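Side-chain contact in capsid (Human calicivirus NLV/Boxer/2001/US, PDB 4RDL), which forms the protruding domain of the norovirus capsid, which binds host histo-blood group glycans such as the Lewis y tetrasaccharide: residues N50-L55 against Q200-I205. Numbering follows the deposited sequence.
Sequences NGRVTL and QLAPPI
Arg-52 ends on the carbonyl oxygen of Pro-203, which it holds end-on with both terminal nitrogens. NH1 reaches Pro-203 O at 2.9 Å and NH2 reaches the same Pro-203 O at 2.8 Å. That oxygen lies in the guanidinium plane, yet sharing one acceptor bends both bonds, with N-H...O angles of 142° and 148°. The packing is tight over both faces of the guanidinium. Ala-202 CB sits on one, 3.5 Å from Arg-52 NH1, and Ile-205 covers the opposite one, its CG1 3.6 Å from Arg-52 NH2. Ala-202 CB also meets the aliphatic part of the chain: chi1 (-55°) sets Arg-52 CG beside the backbone N, 3.7 Å from Ala-202 CB, and bends at chi2 and chi3 then turn the guanidinium onto Pro-203 O. The solvent side is looser, where the exposed Pro-203 buries about 20 Å² against 40 Å² for Ala-202. The buried cation has a further acceptor, since NH1 also bonds to Phe-48 O, and Gln-47 and Gln-49 bond to the backbone of Ala-202. An end-on, bifurcated arginine grip on a main-chain carbonyl oxygen, sandwiched between aliphatic groups, here ties together two long loops of the P domain, the first following strand 35-38 and the second preceding strand 213-220.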
loop_
_atom_site.group_PDB
_atom_site.type_symbol
_atom_site.label_atom_id
_atom_site.label_comp_id
_atom_site.label_asym_id
_atom_site.label_seq_id
_atom_site.Cartn_x
_atom_site.Cartn_y
_atom_site.Cartn_z
ATOM N N ASN A 50 12.460 7.393 1.491
ATOM C CA ASN A 50 11.490 6.553 0.809
ATOM C C ASN A 50 11.209 7.092 -0.594
ATOM O O ASN A 50 11.461 8.268 -0.874
ATOM C CB ASN A 50 10.215 6.414 1.640
ATOM C CG ASN A 50 10.423 5.534 2.860
ATOM O OD1 ASN A 50 11.129 4.526 2.787
ATOM N ND2 ASN A 50 9.831 5.916 3.985
ATOM N N GLY A 51 10.722 6.222 -1.475
ATOM C CA GLY A 51 10.532 6.553 -2.883
ATOM C C GLY A 51 11.825 6.774 -3.648
ATOM O O GLY A 51 11.806 7.444 -4.687
ATOM N N ARG A 52 12.935 6.222 -3.152
ATOM C CA ARG A 52 14.248 6.422 -3.766
ATOM C C ARG A 52 14.728 5.162 -4.486
ATOM O O ARG A 52 14.838 4.091 -3.879
ATOM C CB ARG A 52 15.283 6.838 -2.714
ATOM C CG ARG A 52 14.904 8.075 -1.905
ATOM C CD ARG A 52 14.780 9.328 -2.789
ATOM N NE ARG A 52 16.001 9.636 -3.544
ATOM C CZ ARG A 52 16.976 10.438 -3.113
ATOM N NH1 ARG A 52 16.879 11.035 -1.932
ATOM N NH2 ARG A 52 18.045 10.659 -3.874
ATOM N N VAL A 53 15.009 5.309 -5.779
ATOM C CA VAL A 53 15.452 4.212 -6.635
ATOM C C VAL A 53 16.088 4.826 -7.882
ATOM O O VAL A 53 15.692 5.901 -8.317
ATOM C CB VAL A 53 14.257 3.311 -7.042
ATOM C CG1 VAL A 53 13.278 4.073 -7.946
ATOM C CG2 VAL A 53 14.722 2.022 -7.703
ATOM N N THR A 54 17.097 4.164 -8.436
ATOM C CA THR A 54 17.645 4.599 -9.709
ATOM C C THR A 54 16.718 4.156 -10.843
ATOM O O THR A 54 15.883 3.258 -10.671
ATOM C CB THR A 54 19.029 4.007 -9.959
ATOM O OG1 THR A 54 18.936 2.576 -9.974
ATOM C CG2 THR A 54 19.996 4.439 -8.867
ATOM N N LEU A 55 16.864 4.770 -12.012
ATOM C CA LEU A 55 16.045 4.367 -13.154
ATOM C C LEU A 55 16.305 2.923 -13.570
ATOM O O LEU A 55 15.432 2.279 -14.169
ATOM C CB LEU A 55 16.244 5.307 -14.346
ATOM C CG LEU A 55 15.857 6.760 -14.084
ATOM C CD1 LEU A 55 15.930 7.546 -15.389
ATOM C CD2 LEU A 55 14.458 6.857 -13.468
ATOM N N GLN A 200 24.324 4.377 3.917
ATOM C CA GLN A 200 23.407 4.114 2.815
ATOM C C GLN A 200 22.222 5.078 2.737
ATOM O O GLN A 200 21.146 4.712 2.264
ATOM C CB GLN A 200 22.918 2.664 2.872
ATOM C CG GLN A 200 24.044 1.654 2.723
ATOM C CD GLN A 200 24.829 1.852 1.439
ATOM O OE1 GLN A 200 24.253 2.010 0.363
ATOM N NE2 GLN A 200 26.153 1.855 1.550
ATOM N N LEU A 201 22.422 6.311 3.187
ATOM C CA LEU A 201 21.419 7.341 2.963
ATOM C C LEU A 201 21.307 7.613 1.470
ATOM O O LEU A 201 22.314 7.733 0.767
ATOM C CB LEU A 201 21.788 8.638 3.678
ATOM C CG LEU A 201 21.592 8.747 5.186
ATOM C CD1 LEU A 201 22.307 9.986 5.707
ATOM C CD2 LEU A 201 20.107 8.789 5.532
ATOM N N ALA A 202 20.079 7.706 0.979
ATOM C CA ALA A 202 19.862 8.183 -0.371
ATOM C C ALA A 202 20.336 9.637 -0.399
ATOM O O ALA A 202 20.119 10.375 0.557
ATOM C CB ALA A 202 18.400 8.070 -0.733
ATOM N N PRO A 203 21.005 10.051 -1.484
ATOM C CA PRO A 203 21.620 11.383 -1.511
ATOM C C PRO A 203 20.629 12.535 -1.675
ATOM O O PRO A 203 19.492 12.326 -2.104
ATOM C CB PRO A 203 22.536 11.311 -2.739
ATOM C CG PRO A 203 21.869 10.331 -3.639
ATOM C CD PRO A 203 21.258 9.295 -2.722
ATOM N N PRO A 204 21.057 13.756 -1.335
ATOM C CA PRO A 204 20.249 14.949 -1.610
ATOM C C PRO A 204 20.093 15.137 -3.117
ATOM O O PRO A 204 20.972 14.715 -3.871
ATOM C CB PRO A 204 21.098 16.093 -1.032
ATOM C CG PRO A 204 22.137 15.438 -0.189
ATOM C CD PRO A 204 22.378 14.100 -0.789
ATOM N N ILE A 205 18.994 15.751 -3.547
ATOM C CA ILE A 205 18.787 16.031 -4.968
ATOM C C ILE A 205 18.773 17.525 -5.267
ATOM O O ILE A 205 18.128 18.305 -4.569
ATOM C CB ILE A 205 17.468 15.428 -5.499
ATOM C CG1 ILE A 205 17.382 13.936 -5.161
ATOM C CG2 ILE A 205 17.352 15.671 -7.005
ATOM C CD1 ILE A 205 16.028 13.324 -5.445
#